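Local coordinates for protein phosphoribosylaminoimidazole-succinocarboxamide synthase (Ehrlichia chaffeensis str. Arkansas, PDB 3KRE) that catalyses the ATP-dependent joining of L-aspartate to 5-amino-1-(5-phospho-D-ribosyl)imidazole-4-carboxylate, a step in de novo purine biosynthesis, at residues K85-H90 against K173-K178; S76-K81 against N181-L186; K124-A129 against I138-Y143; V113-A118 against T222-D227; E52-A55 against K60-I63. One frame throughout, in Å; residues are numbered along the deposited sequence. Where two conformers were deposited one is given.

Contact 1 of 5, residues K85-H90 against K173-K178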
# COMPACT_ATOMS: atom_id res chain seq x y z
N LYS A 85 16.25 5.77 0.13
CA LYS A 85 16.21 6.88 -0.83
C LYS A 85 15.65 8.17 -0.25
O LYS A 85 15.39 9.09 -1.01
CB LYS A 85 15.37 6.51 -2.07
CG LYS A 85 15.82 5.27 -2.78
CD LYS A 85 17.11 5.50 -3.51
CE LYS A 85 17.39 4.35 -4.49
NZ LYS A 85 18.80 4.33 -4.97
N GLY A 86 15.47 8.25 1.06
CA GLY A 86 15.09 9.46 1.73
C GLY A 86 13.60 9.68 1.93
O GLY A 86 13.18 10.77 2.33
N ILE A 87 12.81 8.66 1.67
CA ILE A 87 11.38 8.73 1.95
C ILE A 87 11.15 8.53 3.46
O ILE A 87 11.72 7.61 4.07
CB ILE A 87 10.58 7.67 1.16
CG1 ILE A 87 10.80 7.81 -0.37
CG2 ILE A 87 9.11 7.76 1.52
CD1 ILE A 87 10.34 9.14 -1.04
N LYS A 88 10.36 9.43 4.06
CA LYS A 88 10.00 9.35 5.48
C LYS A 88 8.87 8.35 5.63
O LYS A 88 7.87 8.43 4.89
CB LYS A 88 9.57 10.73 5.99
CG LYS A 88 10.64 11.79 5.84
CD LYS A 88 10.27 13.18 6.36
CE LYS A 88 11.40 14.17 6.00
NZ LYS A 88 11.12 15.54 6.53
N THR A 89 9.01 7.43 6.58
CA THR A 89 8.01 6.36 6.75
C THR A 89 7.74 6.12 8.22
O THR A 89 8.51 6.59 9.08
CB THR A 89 8.46 5.02 6.17
OG1 THR A 89 9.41 4.42 7.05
CG2 THR A 89 9.09 5.18 4.79
N HIS A 90 6.69 5.35 8.51
CA HIS A 90 6.42 4.98 9.89
C HIS A 90 7.26 3.79 10.39
O HIS A 90 7.20 3.41 11.55
CB HIS A 90 4.93 4.72 10.09
CG HIS A 90 4.43 3.47 9.43
ND1 HIS A 90 3.19 2.94 9.73
CD2 HIS A 90 5.00 2.62 8.56
CE1 HIS A 90 3.00 1.85 9.02
NE2 HIS A 90 4.08 1.62 8.30
N LYS A 173 2.01 14.51 -3.90
CA LYS A 173 2.10 14.08 -5.29
C LYS A 173 3.57 13.85 -5.69
O LYS A 173 3.90 12.86 -6.38
CB LYS A 173 1.41 15.08 -6.20
CG LYS A 173 -0.08 15.24 -5.88
CD LYS A 173 -0.83 16.02 -6.97
CE LYS A 173 -0.66 17.46 -6.82
NZ LYS A 173 -1.29 18.16 -8.02
N ILE A 174 4.44 14.73 -5.25
CA ILE A 174 5.88 14.59 -5.57
C ILE A 174 6.41 13.28 -4.94
O ILE A 174 7.12 12.48 -5.60
CB ILE A 174 6.69 15.79 -5.04
CG1 ILE A 174 6.38 17.05 -5.88
CG2 ILE A 174 8.20 15.46 -5.02
CD1 ILE A 174 6.87 18.35 -5.18
N LEU A 175 6.04 13.06 -3.68
CA LEU A 175 6.48 11.86 -2.96
C LEU A 175 5.92 10.60 -3.61
O LEU A 175 6.64 9.60 -3.74
CB LEU A 175 6.05 11.90 -1.47
CG LEU A 175 6.74 12.93 -0.59
CD1 LEU A 175 6.08 12.98 0.84
CD2 LEU A 175 8.29 12.67 -0.49
N SER A 176 4.64 10.64 -3.99
CA SER A 176 3.99 9.50 -4.64
C SER A 176 4.68 9.14 -5.94
O SER A 176 4.93 7.95 -6.21
CB SER A 176 2.47 9.76 -4.83
OG SER A 176 1.84 9.83 -3.57
N LEU A 177 5.01 10.12 -6.77
CA LEU A 177 5.72 9.87 -8.01
C LEU A 177 7.16 9.37 -7.77
O LEU A 177 7.66 8.53 -8.52
CB LEU A 177 5.71 11.13 -8.90
CG LEU A 177 4.31 11.52 -9.37
CD1 LEU A 177 4.27 12.88 -10.11
CD2 LEU A 177 3.76 10.35 -10.25
N LYS A 178 7.83 9.90 -6.75
CA LYS A 178 9.19 9.45 -6.43
C LYS A 178 9.13 7.98 -5.96
O LYS A 178 9.94 7.15 -6.40
CB LYS A 178 9.83 10.35 -5.35
CG LYS A 178 11.25 9.94 -4.89
CD LYS A 178 11.93 11.04 -3.98
CE LYS A 178 13.19 10.46 -3.24
NZ LYS A 178 13.85 11.42 -2.31
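The two backbones come nearest at Ile-87 and Leu-175, whose CA atoms are 7.6 Å apart, so the loop 85-90 meets one side of helix 173-178 through side chains rather than main chain to main chain. Lys-178 does most of the reaching. Its CG lies opposite the backbone N (chi1 178°) and the chain stays stretched from there to the amine, long enough for NZ to donate a hydrogen bond of 3.1 Å to the carbonyl O of Lys-85. The amine lies in the plane of that carbonyl and nearly in line with it, the C=O...NZ angle being 160°.

On the way there the methylenes of Lys-178 run past Ile-87, the two side chains sliding by one another in opposite senses. CD1 of Ile-87 sits 3.8 Å from Lys-178 CE, with CD of the same lysine just as near. The same methyl also meets Leu-175, its CD1 standing 4.1 Å from Leu-175 CD2. One buried isoleucine methyl thus touches a leucine branch and the aliphatic part of a lysine whose charged tip bonds to a main-chain oxygen near the surface. Ile-179 and Ile-182, further along the same helix, continue the apolar patch around Ile-87.

The oxygen gripped by Lys-178 belongs to the turn that ends helix 67-84. There Gly-86, with positive phi, is the C-prime residue; Gly-86 N bonds back to Ile-83 O and Ile-87 N to Leu-82 O, the pattern of a Schellman motif, here docked against the long helix 166-189.

Contact 2 of 5, residues S76-K81 against N181-L186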
# COMPACT_ATOMS: atom_id res chain seq x y z
N SER A 76 8.00 -4.41 5.15
CA SER A 76 9.19 -3.98 5.87
C SER A 76 10.36 -3.81 4.89
O SER A 76 11.07 -2.81 4.97
CB SER A 76 9.52 -4.96 7.00
OG SER A 76 9.70 -6.28 6.53
N PHE A 77 10.54 -4.76 3.96
CA PHE A 77 11.59 -4.70 2.97
C PHE A 77 11.48 -3.45 2.11
O PHE A 77 12.46 -2.73 1.92
CB PHE A 77 11.58 -5.97 2.09
CG PHE A 77 12.64 -5.99 1.05
CD1 PHE A 77 13.93 -6.45 1.35
CD2 PHE A 77 12.37 -5.53 -0.23
CE1 PHE A 77 14.90 -6.47 0.38
CE2 PHE A 77 13.34 -5.53 -1.18
CZ PHE A 77 14.60 -6.00 -0.89
N LEU A 78 10.30 -3.23 1.54
CA LEU A 78 10.06 -2.07 0.66
C LEU A 78 10.09 -0.73 1.42
O LEU A 78 10.62 0.28 0.89
CB LEU A 78 8.73 -2.25 -0.10
CG LEU A 78 8.74 -3.41 -1.13
CD1 LEU A 78 7.35 -3.58 -1.76
CD2 LEU A 78 9.87 -3.35 -2.26
N MET A 79 9.59 -0.70 2.65
CA MET A 79 9.71 0.51 3.47
C MET A 79 11.20 0.90 3.61
O MET A 79 11.58 2.04 3.39
CB MET A 79 9.10 0.31 4.87
CG MET A 79 7.55 0.24 4.94
SD MET A 79 6.81 1.87 4.98
CE MET A 79 5.06 1.49 4.75
N LYS A 80 12.05 -0.07 3.95
CA LYS A 80 13.45 0.17 4.09
C LYS A 80 14.11 0.61 2.78
O LYS A 80 14.96 1.49 2.81
CB LYS A 80 14.15 -1.07 4.67
CG LYS A 80 15.64 -0.97 4.76
CD LYS A 80 16.10 0.19 5.69
CE LYS A 80 17.52 -0.02 6.17
NZ LYS A 80 18.47 -0.01 5.02
N LYS A 81 13.73 0.02 1.64
CA LYS A 81 14.20 0.51 0.35
C LYS A 81 13.84 1.96 0.10
O LYS A 81 14.63 2.73 -0.43
CB LYS A 81 13.66 -0.38 -0.76
CG LYS A 81 14.29 -1.77 -0.83
CD LYS A 81 15.77 -1.68 -1.01
CE LYS A 81 16.41 -3.02 -1.22
NZ LYS A 81 17.70 -2.84 -1.96
N ASN A 181 8.67 5.80 -8.90
CA ASN A 181 9.93 5.57 -9.62
C ASN A 181 10.81 4.54 -8.92
O ASN A 181 11.32 3.64 -9.56
CB ASN A 181 10.72 6.85 -9.78
CG ASN A 181 10.06 7.82 -10.73
OD1 ASN A 181 9.27 7.42 -11.58
ND2 ASN A 181 10.43 9.10 -10.62
N ILE A 182 10.99 4.71 -7.62
CA ILE A 182 11.83 3.78 -6.83
C ILE A 182 11.30 2.35 -6.86
O ILE A 182 12.04 1.38 -7.19
CB ILE A 182 11.95 4.23 -5.36
CG1 ILE A 182 12.62 5.63 -5.28
CG2 ILE A 182 12.73 3.17 -4.57
CD1 ILE A 182 12.32 6.34 -3.93
N LEU A 183 10.02 2.20 -6.54
CA LEU A 183 9.40 0.86 -6.55
C LEU A 183 9.36 0.25 -7.95
O LEU A 183 9.60 -0.95 -8.11
CB LEU A 183 7.98 0.90 -5.97
CG LEU A 183 7.81 1.30 -4.51
CD1 LEU A 183 6.35 1.26 -4.07
CD2 LEU A 183 8.66 0.37 -3.62
N SER A 184 9.04 1.06 -8.96
CA SER A 184 8.98 0.55 -10.33
C SER A 184 10.32 -0.02 -10.75
O SER A 184 10.39 -1.07 -11.35
CB SER A 184 8.54 1.63 -11.35
OG SER A 184 7.19 1.92 -11.18
N GLU A 185 11.39 0.66 -10.39
CA GLU A 185 12.72 0.24 -10.77
C GLU A 185 13.12 -1.04 -10.03
O GLU A 185 13.64 -2.00 -10.62
CB GLU A 185 13.73 1.36 -10.52
CG GLU A 185 15.17 0.94 -10.81
CD GLU A 185 16.16 2.10 -10.89
OE1 GLU A 185 15.84 3.15 -11.50
OE2 GLU A 185 17.28 1.93 -10.37
N LEU A 186 12.83 -1.08 -8.76
CA LEU A 186 13.29 -2.23 -8.00
C LEU A 186 12.51 -3.49 -8.41
O LEU A 186 13.11 -4.56 -8.56
CB LEU A 186 13.30 -1.92 -6.51
CG LEU A 186 12.10 -1.98 -5.66
CD1 LEU A 186 11.86 -3.45 -5.32
CD2 LEU A 186 12.36 -1.08 -4.39
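Leu-186 reaches from helix 181-186 to Leu-78 and Lys-81, and its path accounts for much of the contact. CB sets out toward helix 76-81. CG then takes the place between the backbone N and the carbonyl carbon (chi1 81°), an uncommon choice for a helical leucine, and from this fork both methyls are put to use. CD1 comes against Leu-78 CD2 at 3.7 Å. CD2 lies over the start of the lysine side chain, 3.9 Å from Lys-81 CB, and is also 4.0 Å from Leu-78 CD2, so that one methyl of Leu-78 touches both prongs of Leu-186.

This is helix-on-helix packing within the synthetase fold: the axes of the two segments pass 11.0 Å apart, and their N-to-C directions make an angle of 120°. Leu-257 of helix 246-257 touches Leu-78 and Leu-186 alike, bringing a third helix to the joint.

Toward the interior, Leu-183 CD2 meets Leu-78 CD2 at 4.1 Å, and Leu-183 goes on to touch Leu-194 of the large sheet. Lys-81 marks the solvent edge instead: it bends at chi2 (-58°), lending CB and CG to Leu-186 while the rest of its chain turns aside.

Contact 3 of 5, residues K124-A129 against I138-Y143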
# COMPACT_ATOMS: atom_id res chain seq x y z
N LYS A 124 -12.43 -0.48 -15.94
CA LYS A 124 -13.87 -0.70 -16.09
C LYS A 124 -14.58 0.62 -16.39
O LYS A 124 -15.38 0.69 -17.31
CB LYS A 124 -14.50 -1.37 -14.86
CG LYS A 124 -14.09 -2.84 -14.61
CD LYS A 124 -14.70 -3.36 -13.27
CE LYS A 124 -13.84 -4.41 -12.54
NZ LYS A 124 -12.96 -3.90 -11.39
N ARG A 125 -14.29 1.67 -15.63
CA ARG A 125 -15.07 2.92 -15.77
C ARG A 125 -14.73 3.78 -17.00
O ARG A 125 -15.58 4.58 -17.44
CB ARG A 125 -15.06 3.73 -14.46
CG ARG A 125 -13.79 4.46 -14.14
CD ARG A 125 -13.73 4.82 -12.68
NE ARG A 125 -12.67 5.79 -12.39
CZ ARG A 125 -12.78 7.11 -12.53
NH1 ARG A 125 -13.92 7.65 -12.98
NH2 ARG A 125 -11.74 7.88 -12.25
N PHE A 126 -13.53 3.59 -17.57
CA PHE A 126 -13.14 4.27 -18.80
C PHE A 126 -13.19 3.34 -20.01
O PHE A 126 -12.90 3.77 -21.13
CB PHE A 126 -11.74 4.90 -18.65
CG PHE A 126 -11.70 5.99 -17.62
CD1 PHE A 126 -12.36 7.17 -17.82
CD2 PHE A 126 -11.04 5.80 -16.40
CE1 PHE A 126 -12.36 8.18 -16.86
CE2 PHE A 126 -11.04 6.79 -15.42
CZ PHE A 126 -11.70 7.99 -15.66
N GLN A 127 -13.56 2.08 -19.77
CA GLN A 127 -13.60 1.03 -20.79
C GLN A 127 -12.30 1.03 -21.61
O GLN A 127 -12.28 1.11 -22.85
CB GLN A 127 -14.87 1.13 -21.63
CG GLN A 127 -16.12 0.71 -20.85
CD GLN A 127 -16.23 -0.79 -20.63
OE1 GLN A 127 -16.60 -1.54 -21.54
NE2 GLN A 127 -15.94 -1.25 -19.41
N ILE A 128 -11.20 0.94 -20.87
CA ILE A 128 -9.84 0.86 -21.41
C ILE A 128 -9.32 -0.52 -20.96
O ILE A 128 -9.52 -0.91 -19.82
CB ILE A 128 -8.98 2.01 -20.84
CG1 ILE A 128 -9.31 3.34 -21.52
CG2 ILE A 128 -7.49 1.74 -20.94
CD1 ILE A 128 -8.69 4.53 -20.79
N ALA A 129 -8.70 -1.26 -21.87
CA ALA A 129 -8.27 -2.62 -21.60
C ALA A 129 -7.24 -2.69 -20.46
O ALA A 129 -6.33 -1.86 -20.41
CB ALA A 129 -7.71 -3.24 -22.89
N ILE A 138 -0.71 8.15 -13.49
CA ILE A 138 -1.93 8.81 -13.08
C ILE A 138 -2.19 8.61 -11.58
O ILE A 138 -2.39 7.49 -11.12
CB ILE A 138 -3.15 8.30 -13.88
CG1 ILE A 138 -2.98 8.62 -15.35
CG2 ILE A 138 -4.46 8.96 -13.35
CD1 ILE A 138 -3.99 8.01 -16.29
N ILE A 139 -2.25 9.72 -10.87
CA ILE A 139 -2.57 9.75 -9.48
C ILE A 139 -4.05 10.06 -9.34
O ILE A 139 -4.55 11.01 -9.95
CB ILE A 139 -1.79 10.81 -8.74
CG1 ILE A 139 -0.33 10.39 -8.71
CG2 ILE A 139 -2.33 10.96 -7.28
CD1 ILE A 139 0.59 11.38 -8.08
N GLU A 140 -4.71 9.26 -8.54
CA GLU A 140 -6.09 9.51 -8.11
C GLU A 140 -6.18 9.46 -6.58
O GLU A 140 -5.51 8.64 -5.93
CB GLU A 140 -7.01 8.48 -8.72
CG GLU A 140 -7.16 8.47 -10.26
CD GLU A 140 -8.12 7.40 -10.76
OE1 GLU A 140 -8.03 6.26 -10.27
OE2 GLU A 140 -8.96 7.70 -11.63
N PHE A 141 -7.03 10.32 -6.02
CA PHE A 141 -7.23 10.41 -4.58
C PHE A 141 -8.59 9.87 -4.17
O PHE A 141 -9.58 10.14 -4.86
CB PHE A 141 -7.14 11.87 -4.13
CG PHE A 141 -5.80 12.48 -4.34
CD1 PHE A 141 -4.75 12.15 -3.50
CD2 PHE A 141 -5.57 13.38 -5.38
CE1 PHE A 141 -3.50 12.73 -3.66
CE2 PHE A 141 -4.30 13.95 -5.57
CZ PHE A 141 -3.27 13.63 -4.71
N TYR A 142 -8.64 9.14 -3.04
CA TYR A 142 -9.90 8.64 -2.51
C TYR A 142 -10.00 8.97 -1.04
O TYR A 142 -9.02 8.95 -0.33
CB TYR A 142 -10.03 7.14 -2.72
CG TYR A 142 -9.98 6.75 -4.16
CD1 TYR A 142 -11.14 6.50 -4.86
CD2 TYR A 142 -8.76 6.65 -4.84
CE1 TYR A 142 -11.11 6.16 -6.18
CE2 TYR A 142 -8.71 6.32 -6.17
CZ TYR A 142 -9.91 6.05 -6.84
OH TYR A 142 -9.88 5.72 -8.17
N TYR A 143 -11.20 9.31 -0.60
CA TYR A 143 -11.49 9.47 0.80
C TYR A 143 -11.65 8.07 1.44
O TYR A 143 -12.47 7.27 0.97
CB TYR A 143 -12.80 10.23 0.92
CG TYR A 143 -13.31 10.41 2.34
CD1 TYR A 143 -12.45 10.80 3.35
CD2 TYR A 143 -14.66 10.25 2.65
CE1 TYR A 143 -12.90 11.00 4.65
CE2 TYR A 143 -15.12 10.44 3.92
CZ TYR A 143 -14.23 10.81 4.92
OH TYR A 143 -14.65 11.02 6.22
O HOH W 1 -10.34 4.84 -11.36
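The guanidinium of Arg-125 turns its edge to the carboxylate of Glu-140 and to a water, while one of its faces carries the neighbouring phenyl ring: Phe-126 CE2 stands 3.3 Å above the plane, over its centre. The phenyl ring in turn has Arg-125 CG above one face, toward the rim, and Glu-140 OE2 lies near the plane of the ring at its edge.

A salt bridge joins guanidinium and carboxylate. Arg-125 CG lies between its backbone N and carbonyl carbon (chi1 75°), and the chain runs extended to NE, carrying the guanidinium out to Glu-140. NH2 donates to Glu-140 OE2 at 2.9 Å with an angle of 147° at the hydrogen, arriving on the syn side but 30° out of the carboxylate plane. Beside it, water 1 accepts from Arg-125 NE at 2.7 Å and donates to Glu-140 OE1 at 2.9 Å, which closes a ring of bonds between the two groups.

The bridge ties helix 120-126, ended by a Schellman motif at Gln-127, to strand 133-143 of the large antiparallel sheet. Glu-140 OE1 has other calls on it. Arg-115 on the adjacent strand forms its strongest bond, a salt bridge through NE, and Tyr-142 OH donates to OE1 at 2.9 Å from above the carboxylate plane.

Contact 4 of 5, residues V113-A118 against T222-D227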
# COMPACT_ATOMS: atom_id res chain seq x y z
N VAL A 113 -3.76 6.68 -5.06
CA VAL A 113 -3.58 5.58 -5.99
C VAL A 113 -2.77 6.09 -7.14
O VAL A 113 -3.11 7.12 -7.72
CB VAL A 113 -4.93 4.99 -6.48
CG1 VAL A 113 -4.67 3.94 -7.55
CG2 VAL A 113 -5.74 4.39 -5.29
N ILE A 114 -1.68 5.39 -7.45
CA ILE A 114 -0.76 5.73 -8.52
C ILE A 114 -0.86 4.62 -9.57
O ILE A 114 -0.67 3.44 -9.26
CB ILE A 114 0.70 5.86 -8.02
CG1 ILE A 114 0.83 6.91 -6.91
CG2 ILE A 114 1.58 6.29 -9.16
CD1 ILE A 114 0.50 6.40 -5.52
N ARG A 115 -1.16 5.00 -10.80
CA ARG A 115 -1.37 4.01 -11.90
C ARG A 115 -0.37 4.20 -13.03
O ARG A 115 -0.24 5.32 -13.60
CB ARG A 115 -2.79 4.15 -12.45
CG ARG A 115 -3.92 4.17 -11.41
CD ARG A 115 -5.27 4.19 -12.06
NE ARG A 115 -6.33 4.25 -11.06
CZ ARG A 115 -6.86 3.20 -10.44
NH1 ARG A 115 -6.47 1.97 -10.71
NH2 ARG A 115 -7.83 3.39 -9.56
N ASN A 116 0.31 3.10 -13.38
CA ASN A 116 1.20 3.03 -14.52
C ASN A 116 0.55 2.42 -15.75
O ASN A 116 0.82 2.84 -16.86
CB ASN A 116 2.49 2.30 -14.15
CG ASN A 116 3.27 3.04 -13.09
OD1 ASN A 116 3.52 4.22 -13.23
ND2 ASN A 116 3.64 2.36 -12.02
N LEU A 117 -0.24 1.38 -15.54
CA LEU A 117 -1.09 0.80 -16.56
C LEU A 117 -2.53 0.82 -16.04
O LEU A 117 -2.78 0.91 -14.85
CB LEU A 117 -0.70 -0.64 -16.85
CG LEU A 117 0.78 -1.03 -16.98
CD1 LEU A 117 0.83 -2.57 -17.28
CD2 LEU A 117 1.51 -0.23 -18.04
N ALA A 118 -3.48 0.72 -16.97
CA ALA A 118 -4.88 0.61 -16.62
C ALA A 118 -5.17 -0.74 -16.00
O ALA A 118 -4.75 -1.76 -16.53
CB ALA A 118 -5.75 0.75 -17.86
N THR A 222 -1.60 -4.19 -1.72
CA THR A 222 -1.75 -2.76 -2.05
C THR A 222 -1.08 -2.35 -3.39
O THR A 222 -1.15 -1.18 -3.75
CB THR A 222 -1.18 -1.86 -0.90
OG1 THR A 222 0.23 -2.08 -0.78
CG2 THR A 222 -1.94 -2.15 0.47
N CYS A 223 -0.43 -3.29 -4.08
CA CYS A 223 0.23 -3.05 -5.37
C CYS A 223 -0.23 -4.11 -6.35
O CYS A 223 -0.25 -5.30 -6.01
CB CYS A 223 1.76 -3.17 -5.28
SG CYS A 223 2.54 -2.19 -4.02
N ARG A 224 -0.59 -3.70 -7.56
CA ARG A 224 -0.78 -4.68 -8.64
C ARG A 224 0.59 -4.94 -9.24
O ARG A 224 1.34 -3.98 -9.56
CB ARG A 224 -1.72 -4.20 -9.72
CG ARG A 224 -3.17 -4.27 -9.32
CD ARG A 224 -4.10 -4.03 -10.49
NE ARG A 224 -5.44 -4.30 -10.06
CZ ARG A 224 -6.30 -3.44 -9.53
NH1 ARG A 224 -6.01 -2.15 -9.41
NH2 ARG A 224 -7.48 -3.89 -9.09
N LEU A 225 0.92 -6.22 -9.36
CA LEU A 225 2.30 -6.68 -9.67
C LEU A 225 2.18 -7.78 -10.69
O LEU A 225 1.61 -8.81 -10.40
CB LEU A 225 2.97 -7.23 -8.41
CG LEU A 225 3.20 -6.24 -7.28
CD1 LEU A 225 3.67 -6.94 -5.95
CD2 LEU A 225 4.15 -5.06 -7.65
N TRP A 226 2.70 -7.55 -11.89
CA TRP A 226 2.60 -8.57 -12.93
C TRP A 226 3.99 -9.04 -13.33
O TRP A 226 4.88 -8.23 -13.51
CB TRP A 226 1.93 -8.04 -14.20
CG TRP A 226 0.50 -7.60 -14.04
CD1 TRP A 226 -0.27 -7.68 -12.92
CD2 TRP A 226 -0.32 -7.00 -15.05
NE1 TRP A 226 -1.51 -7.17 -13.16
CE2 TRP A 226 -1.57 -6.74 -14.46
CE3 TRP A 226 -0.10 -6.65 -16.39
CZ2 TRP A 226 -2.61 -6.13 -15.16
CZ3 TRP A 226 -1.16 -6.06 -17.09
CH2 TRP A 226 -2.39 -5.79 -16.47
N ASP A 227 4.16 -10.34 -13.50
CA ASP A 227 5.37 -10.88 -14.04
C ASP A 227 5.55 -10.32 -15.46
O ASP A 227 4.62 -10.31 -16.29
CB ASP A 227 5.29 -12.41 -14.06
CG ASP A 227 6.54 -13.02 -14.65
OD1 ASP A 227 7.56 -12.91 -13.97
OD2 ASP A 227 6.49 -13.52 -15.79
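Charged groups come first: Arg-115 and Arg-224 bring their guanidinium groups together with the two NH1 atoms 4.3 Å apart, Arg-224 NH1 lying near the plane of the Arg-115 group, at its edge. The acids around them probably make this approach tolerable. Asp-196 takes a salt bridge from Arg-224 NH1 and a long, weak ion pair from Arg-115 NH1, and its carboxylate would be expected to offset part of the charge of both. Each arginine also has an acid of its own, Glu-140 at NE of Arg-115 and Asp-237 at NE of Arg-224. Held this way, the Arg-115 guanidinium has Val-113 CG1 over the centre of one face, 3.7 Å above it. A bound ethanediol, probably from the crystallisation liquor, lies about 3 Å from the Arg-224 side chain.

Between the strands themselves there is no direct pairing. Strand 192-204 of the large antiparallel sheet is a neighbour of both 110-115 and 223-227 and runs between them, which is why Arg-115 and Arg-224, the nearest pair, keep their CA atoms 9.3 Å apart.

The apolar contact lies further along, past the corner the chain turns at Asn-116. Leu-117 points to Trp-226; with CG beside the backbone N (chi1 -42°), it brings one methyl, CD1, to 4.0 Å from CZ3 on the six-membered ring. The leucine comes to the indole aslant. Val-195 packs on Trp-226 from the intervening strand, and Pro-133 packs on Leu-117.

Contact 5 of 5, residues E52-A55 against K60-I63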
# COMPACT_ATOMS: atom_id res chain seq x y z
N GLU A 52 -6.28 -12.66 6.86
CA GLU A 52 -7.54 -12.30 6.28
C GLU A 52 -7.29 -11.55 4.97
O GLU A 52 -6.35 -10.75 4.85
CB GLU A 52 -8.35 -11.45 7.30
CG GLU A 52 -8.69 -12.21 8.58
CD GLU A 52 -9.36 -11.35 9.67
OE1 GLU A 52 -9.83 -10.25 9.35
OE2 GLU A 52 -9.44 -11.78 10.84
N ILE A 53 -8.13 -11.83 3.98
CA ILE A 53 -8.19 -11.05 2.73
C ILE A 53 -9.66 -10.76 2.48
O ILE A 53 -10.52 -11.58 2.79
CB ILE A 53 -7.54 -11.86 1.55
CG1 ILE A 53 -7.18 -10.97 0.33
CG2 ILE A 53 -8.44 -13.05 1.10
CD1 ILE A 53 -6.17 -11.70 -0.64
N THR A 54 -9.97 -9.59 1.96
CA THR A 54 -11.34 -9.25 1.60
C THR A 54 -11.34 -8.53 0.24
O THR A 54 -10.35 -7.89 -0.12
CB THR A 54 -11.95 -8.34 2.66
OG1 THR A 54 -11.25 -7.10 2.67
CG2 THR A 54 -11.79 -8.98 4.08
N ALA A 55 -12.44 -8.62 -0.48
CA ALA A 55 -12.60 -7.88 -1.73
C ALA A 55 -14.04 -7.38 -1.91
O ALA A 55 -14.98 -7.87 -1.25
CB ALA A 55 -12.19 -8.78 -2.90
N LYS A 60 -16.67 -10.46 -0.26
CA LYS A 60 -15.87 -11.68 -0.43
C LYS A 60 -14.82 -11.60 0.71
O LYS A 60 -14.16 -10.59 0.85
CB LYS A 60 -15.17 -11.58 -1.81
CG LYS A 60 -14.93 -12.83 -2.70
CD LYS A 60 -13.92 -12.44 -3.84
CE LYS A 60 -13.68 -13.47 -4.95
NZ LYS A 60 -13.46 -14.86 -4.41
N ALA A 61 -14.69 -12.63 1.53
CA ALA A 61 -13.60 -12.69 2.51
C ALA A 61 -13.10 -14.13 2.63
O ALA A 61 -13.85 -15.05 2.39
CB ALA A 61 -14.05 -12.11 3.92
N ALA A 62 -11.82 -14.28 2.96
CA ALA A 62 -11.19 -15.60 3.10
C ALA A 62 -9.97 -15.49 3.99
O ALA A 62 -9.41 -14.40 4.18
CB ALA A 62 -10.75 -16.18 1.73
N ILE A 63 -9.54 -16.64 4.48
CA ILE A 63 -8.28 -16.76 5.20
C ILE A 63 -7.29 -17.39 4.22
O ILE A 63 -7.54 -18.47 3.71
CB ILE A 63 -8.41 -17.68 6.40
CG1 ILE A 63 -9.43 -17.11 7.40
CG2 ILE A 63 -7.01 -17.93 7.04
CD1 ILE A 63 -9.06 -15.73 7.91
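Ile-53 and Ala-62 exchange both of their main-chain hydrogen bonds: Ile-53 N gives to Ala-62 O at 2.9 Å, and Ala-62 N gives to Ile-53 O at 3.0 Å. Two residues on, Ala-55 and Lys-60 repeat the exchange less evenly. Ala-55 N reaches Lys-60 O at 2.9 Å, whereas Lys-60 N to Ala-55 O is 3.2 Å and bent to 143° at the hydrogen.

Three of these carbonyls also take a CA-H...O contact. Lys-60 O is approached by Thr-54 CA at 3.2 Å, Ile-53 O by Ala-61 CA at 3.3 Å, and Ala-62 O by Glu-52 CA.

This is a two-stranded antiparallel beta hairpin set apart from the large sheet, its strands running 164° to one another and joined by a four-residue loop. The outward-turned oxygens find lysines: Glu-52 O accepts from Lys-67 NZ, and Thr-54 O has a weak bond from Lys-236 NZ. The Glu-52 carboxylate is paired through OE1 with Lys-50.

One face of the hairpin, formed by Ile-53, Ala-55, Lys-60 and Ala-62, is turned to helix 237-240, where Tyr-239 packs on Ile-53, Ala-55 and Ala-62 and makes a cation-pi contact with Lys-60. Across the strands on this face, Ile-53 CG2 lies 3.9 Å from Ala-62 CB. On the opposite face Glu-52 and Ile-63 run alongside each other in the same sense; with CG1 beside the backbone N (chi1 -62°), Ile-63 brings CD1 to 3.6 Å from Glu-52 CG.

In the fold
Contacts 1 and 2 share helix 166-189 and adjoin, their centres about 10 Å apart: both pack it against helix 67-84 or the turn that ends it, mostly through aliphatic groups, with exposed lysines at their edges. Contacts 3 and 4 both reach the large sheet, through the neighbouring strands 133-143 and 110-115, and the Arg-115 to Glu-140 salt bridge joins them. Contact 3 is ionic; contact 4 combines arginines held by outside acids with a leucine-tryptophan contact. Contact 4 lies deepest, about 11 Å from the chain centre; contacts 3 and 5 lie about 17 Å out. Contact 5, held chiefly by main-chain hydrogen bonds, touches none of the others and lies on the opposite side of the chain centre from contacts 1 and 2.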